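Long-range contact in N-formylglutamate amidohydrolase (Ralstonia eutropha, PDB 2Q7S), which binds zinc and is probably a metal-dependent hydrolase of the N-formylglutamate amidohydrolase family: residues A[27-41]-A[71-85]. Sequence-based numbering, arbitrary orientation. Where two conformers were deposited one is given.
With ZN (zinc ion), chain C.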
# COMPACT_ATOMS: atom_id res chain seq x y z
N VAL A 27 11.48 1.99 -5.95
CA VAL A 27 10.18 2.54 -6.36
C VAL A 27 9.21 2.18 -5.23
O VAL A 27 9.13 1.00 -4.85
CB VAL A 27 9.70 1.91 -7.68
CG1 VAL A 27 8.27 2.38 -8.06
CG2 VAL A 27 10.69 2.20 -8.77
N CYS A 28 8.50 3.18 -4.71
CA CYS A 28 7.66 3.00 -3.52
C CYS A 28 6.24 3.47 -3.82
O CYS A 28 6.07 4.53 -4.40
CB CYS A 28 8.26 3.74 -2.33
SG CYS A 28 9.87 3.16 -1.88
N ASP A 29 5.22 2.65 -3.51
CA ASP A 29 3.88 3.16 -3.64
C ASP A 29 3.04 3.09 -2.35
O ASP A 29 3.20 2.20 -1.58
CB ASP A 29 3.17 2.60 -4.83
CG ASP A 29 2.63 1.26 -4.62
OD1 ASP A 29 3.42 0.38 -4.26
OD2 ASP A 29 1.40 1.07 -4.87
N SER A 30 2.22 4.13 -2.16
CA SER A 30 1.27 4.25 -1.05
C SER A 30 -0.13 4.23 -1.73
O SER A 30 -0.72 5.30 -2.07
CB SER A 30 1.55 5.53 -0.24
OG SER A 30 0.63 5.81 0.81
N PRO A 31 -0.72 3.03 -1.87
CA PRO A 31 -2.03 2.92 -2.56
C PRO A 31 -3.27 3.35 -1.75
O PRO A 31 -4.35 3.50 -2.30
CB PRO A 31 -2.13 1.43 -2.88
CG PRO A 31 -1.29 0.78 -1.82
CD PRO A 31 -0.18 1.72 -1.47
N HIS A 32 -3.11 3.45 -0.43
CA HIS A 32 -4.20 3.57 0.48
C HIS A 32 -4.33 4.87 1.22
O HIS A 32 -5.22 5.00 2.03
CB HIS A 32 -4.11 2.42 1.45
CG HIS A 32 -4.38 1.11 0.81
ND1 HIS A 32 -4.05 -0.08 1.39
CD2 HIS A 32 -4.97 0.81 -0.38
CE1 HIS A 32 -4.42 -1.07 0.59
NE2 HIS A 32 -5.00 -0.56 -0.48
N SER A 33 -3.43 5.82 0.91
CA SER A 33 -3.34 7.08 1.62
C SER A 33 -4.22 8.19 1.07
O SER A 33 -4.23 9.29 1.63
CB SER A 33 -1.89 7.56 1.73
OG SER A 33 -1.21 7.60 0.48
N GLY A 34 -4.97 7.91 0.01
CA GLY A 34 -5.82 8.91 -0.58
C GLY A 34 -7.01 9.30 0.27
O GLY A 34 -7.70 8.43 0.80
N THR A 35 -7.26 10.61 0.37
CA THR A 35 -8.33 11.18 1.21
C THR A 35 -9.29 12.11 0.43
O THR A 35 -10.13 12.76 1.04
CB THR A 35 -7.75 12.02 2.32
OG1 THR A 35 -6.96 13.05 1.73
CG2 THR A 35 -6.89 11.17 3.29
N PHE A 36 -9.17 12.15 -0.89
CA PHE A 36 -10.06 12.98 -1.73
C PHE A 36 -11.20 12.10 -2.26
O PHE A 36 -11.00 11.37 -3.22
CB PHE A 36 -9.30 13.65 -2.89
CG PHE A 36 -8.19 14.58 -2.45
CD1 PHE A 36 -6.90 14.12 -2.25
CD2 PHE A 36 -8.45 15.93 -2.24
CE1 PHE A 36 -5.87 14.98 -1.84
CE2 PHE A 36 -7.42 16.82 -1.83
CZ PHE A 36 -6.14 16.35 -1.64
N TYR A 37 -12.37 12.22 -1.65
CA TYR A 37 -13.55 11.39 -1.95
C TYR A 37 -14.32 11.95 -3.19
O TYR A 37 -14.74 13.12 -3.19
CB TYR A 37 -14.45 11.25 -0.67
CG TYR A 37 -13.76 10.39 0.40
CD1 TYR A 37 -12.65 10.88 1.10
CD2 TYR A 37 -14.16 9.07 0.63
CE1 TYR A 37 -11.95 10.08 2.04
CE2 TYR A 37 -13.48 8.26 1.58
CZ TYR A 37 -12.37 8.78 2.26
OH TYR A 37 -11.67 8.00 3.18
N PRO A 38 -14.43 11.15 -4.27
CA PRO A 38 -15.23 11.51 -5.44
C PRO A 38 -16.71 11.82 -5.16
O PRO A 38 -17.36 11.12 -4.39
CB PRO A 38 -15.10 10.29 -6.33
CG PRO A 38 -13.83 9.70 -5.97
CD PRO A 38 -13.75 9.86 -4.50
N ALA A 39 -17.22 12.85 -5.83
CA ALA A 39 -18.62 13.25 -5.70
C ALA A 39 -19.56 12.10 -6.04
O ALA A 39 -20.65 11.99 -5.49
CB ALA A 39 -18.90 14.48 -6.59
N ASP A 40 -19.15 11.22 -6.95
CA ASP A 40 -20.04 10.15 -7.44
C ASP A 40 -20.01 8.85 -6.61
O ASP A 40 -20.52 7.81 -7.05
CB ASP A 40 -19.77 9.85 -8.92
CG ASP A 40 -18.33 9.38 -9.17
OD1 ASP A 40 -17.66 8.91 -8.23
OD2 ASP A 40 -17.88 9.50 -10.32
N PHE A 41 -19.43 8.93 -5.42
CA PHE A 41 -19.38 7.79 -4.51
C PHE A 41 -20.76 7.15 -4.36
O PHE A 41 -20.92 5.95 -4.55
CB PHE A 41 -18.82 8.24 -3.13
CG PHE A 41 -18.01 7.18 -2.42
CD1 PHE A 41 -18.47 5.88 -2.31
CD2 PHE A 41 -16.79 7.51 -1.85
CE1 PHE A 41 -17.75 4.93 -1.65
CE2 PHE A 41 -16.04 6.55 -1.19
CZ PHE A 41 -16.53 5.26 -1.08
N THR A 71 11.54 6.72 -6.04
CA THR A 71 10.32 7.28 -6.57
C THR A 71 9.19 6.89 -5.65
O THR A 71 9.07 5.75 -5.24
CB THR A 71 10.01 6.79 -8.01
OG1 THR A 71 11.03 7.27 -8.89
CG2 THR A 71 8.69 7.34 -8.50
N LEU A 72 8.39 7.88 -5.28
CA LEU A 72 7.23 7.66 -4.45
C LEU A 72 5.95 8.03 -5.18
O LEU A 72 5.66 9.19 -5.48
CB LEU A 72 7.39 8.37 -3.12
CG LEU A 72 6.21 8.20 -2.15
CD1 LEU A 72 5.91 6.78 -1.72
CD2 LEU A 72 6.52 9.06 -0.93
N LEU A 73 5.17 6.98 -5.44
CA LEU A 73 3.82 7.10 -5.95
C LEU A 73 2.71 6.98 -4.85
O LEU A 73 2.72 6.09 -4.03
CB LEU A 73 3.59 6.04 -7.01
CG LEU A 73 2.15 5.85 -7.58
CD1 LEU A 73 1.66 7.05 -8.47
CD2 LEU A 73 2.08 4.58 -8.39
N ALA A 74 1.74 7.90 -4.88
CA ALA A 74 0.66 7.82 -3.93
C ALA A 74 -0.71 8.14 -4.53
O ALA A 74 -0.85 9.12 -5.27
CB ALA A 74 0.97 8.71 -2.74
N ALA A 75 -1.72 7.33 -4.18
CA ALA A 75 -3.12 7.55 -4.59
C ALA A 75 -3.78 8.77 -3.91
O ALA A 75 -3.58 9.01 -2.72
CB ALA A 75 -3.98 6.32 -4.33
N THR A 76 -4.56 9.54 -4.66
CA THR A 76 -5.27 10.68 -4.07
C THR A 76 -6.75 10.31 -3.80
O THR A 76 -7.42 10.93 -2.98
CB THR A 76 -5.20 11.97 -4.95
OG1 THR A 76 -5.66 11.66 -6.24
CG2 THR A 76 -3.79 12.55 -5.07
N PHE A 77 -7.22 9.28 -4.48
CA PHE A 77 -8.56 8.76 -4.27
C PHE A 77 -8.54 7.77 -3.12
O PHE A 77 -7.49 7.17 -2.85
CB PHE A 77 -9.09 8.08 -5.52
CG PHE A 77 -8.20 7.04 -6.07
CD1 PHE A 77 -7.17 7.40 -6.96
CD2 PHE A 77 -8.35 5.70 -5.71
CE1 PHE A 77 -6.31 6.51 -7.43
CE2 PHE A 77 -7.47 4.77 -6.23
CZ PHE A 77 -6.48 5.16 -7.10
N PRO A 78 -9.71 7.54 -2.50
CA PRO A 78 -9.73 6.64 -1.36
C PRO A 78 -9.78 5.18 -1.79
O PRO A 78 -10.47 4.82 -2.76
CB PRO A 78 -10.98 7.07 -0.58
CG PRO A 78 -11.65 8.17 -1.42
CD PRO A 78 -11.06 8.06 -2.78
N ARG A 79 -9.06 4.34 -1.05
CA ARG A 79 -9.06 2.92 -1.34
C ARG A 79 -10.42 2.25 -1.17
O ARG A 79 -10.64 1.19 -1.77
CB ARG A 79 -8.00 2.18 -0.51
CG ARG A 79 -8.26 2.10 0.93
CD ARG A 79 -9.00 0.85 1.32
NE ARG A 79 -8.25 -0.39 1.26
CZ ARG A 79 -7.59 -0.98 2.26
NH1 ARG A 79 -7.51 -0.43 3.45
NH2 ARG A 79 -7.01 -2.15 2.05
N VAL A 80 -11.29 2.84 -0.31
CA VAL A 80 -12.67 2.39 -0.12
C VAL A 80 -13.55 2.72 -1.33
O VAL A 80 -14.67 2.20 -1.44
CB VAL A 80 -13.30 2.99 1.15
CG1 VAL A 80 -14.76 2.57 1.26
CG2 VAL A 80 -12.52 2.56 2.40
N TYR A 81 -13.06 3.58 -2.21
CA TYR A 81 -13.71 3.89 -3.49
C TYR A 81 -13.28 2.91 -4.58
O TYR A 81 -14.11 2.27 -5.25
CB TYR A 81 -13.39 5.30 -3.89
CG TYR A 81 -14.04 5.81 -5.16
CD1 TYR A 81 -15.40 6.13 -5.20
CD2 TYR A 81 -13.28 6.01 -6.31
CE1 TYR A 81 -15.99 6.65 -6.35
CE2 TYR A 81 -13.88 6.48 -7.48
CZ TYR A 81 -15.21 6.83 -7.49
OH TYR A 81 -15.79 7.34 -8.63
N ILE A 82 -11.97 2.81 -4.77
CA ILE A 82 -11.40 1.70 -5.47
C ILE A 82 -10.01 1.46 -4.93
O ILE A 82 -9.29 2.40 -4.62
CB ILE A 82 -11.44 1.89 -6.99
CG1 ILE A 82 -10.98 0.61 -7.70
CG2 ILE A 82 -10.70 3.16 -7.43
CD1 ILE A 82 -11.28 0.63 -9.28
N ASP A 83 -9.66 0.19 -4.77
CA ASP A 83 -8.44 -0.19 -4.06
C ASP A 83 -7.38 -0.60 -5.07
O ASP A 83 -7.48 -1.71 -5.59
CB ASP A 83 -8.72 -1.36 -3.15
CG ASP A 83 -7.56 -1.72 -2.28
OD1 ASP A 83 -6.41 -1.34 -2.60
OD2 ASP A 83 -7.81 -2.36 -1.24
N PRO A 84 -6.36 0.25 -5.29
CA PRO A 84 -5.34 -0.14 -6.26
C PRO A 84 -4.48 -1.36 -5.93
O PRO A 84 -3.78 -1.80 -6.82
CB PRO A 84 -4.44 1.10 -6.38
CG PRO A 84 -5.07 2.15 -5.58
CD PRO A 84 -6.05 1.55 -4.68
N ASN A 85 -4.51 -1.84 -4.68
CA ASN A 85 -3.74 -3.01 -4.28
C ASN A 85 -4.48 -4.27 -4.51
O ASN A 85 -4.08 -5.34 -4.02
CB ASN A 85 -3.33 -2.94 -2.79
CG ASN A 85 -1.83 -2.94 -2.61
OD1 ASN A 85 -1.10 -2.52 -3.52
ND2 ASN A 85 -1.36 -3.48 -1.52
ZN ZN C . -3.04 -0.49 3.20
O HOH W 1 -0.57 -0.67 -5.58
O HOH W 2 -6.09 5.58 -1.42
O HOH W 3 -7.88 5.80 1.24
O HOH W 4 -1.81 9.73 -0.84
O HOH W 5 -10.35 5.02 1.98
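His32, which binds the zinc ion through ND1 at 2.1 Å, is held from two directions by residues of 71-85. At the ring edge its NE2 donates to Asp83 OD1 (2.7 Å), close to the imidazole plane and on the syn side of a carboxylate turned 71° to the ring. The same oxygen takes Asn85 N from the other face of the carboxylate, closing an Asx turn. Over one face of the imidazole the Arg79 guanidinium lies stacked, its plane tilted 28° from that of the ring and shifted toward the rim. Arg79 folds back to get there, bent at chi2 and chi3, and its NE forms a salt bridge with Asp83 OD2, so the second-shell carboxylate and the arginine fix each other as well as the histidine; Arg79 NH1 goes on to Gly53 O. Pro31 CG covers the opposite imidazole face.

Asp55 and His172 complete the metal site, which sits just beyond the C-terminal end of strand 26-30. That strand runs parallel to 71-75 in the mixed sheet, joined by backbone bonds such as Ser30 N to Leu73 O (2.8 Å).

Farther along, Gly34 packs its CA against Phe77 O (3.3 Å), and the two segments meet through rings. Pro78 CG sits over the centre of the Tyr37 ring, a CH-pi contact 3.4 Å from its centroid, and Pro38 CG makes the matching one over Tyr81 at 3.5 Å. Swung away from its own backbone N (chi1 -177°), the Tyr81 ring reaches over to 27-41 and turns an edge to the face of Phe41, centroids 5.3 Å apart. Its hydroxyl points at Asp40 OD1, modelled at a doubtfully short 2.5 Å.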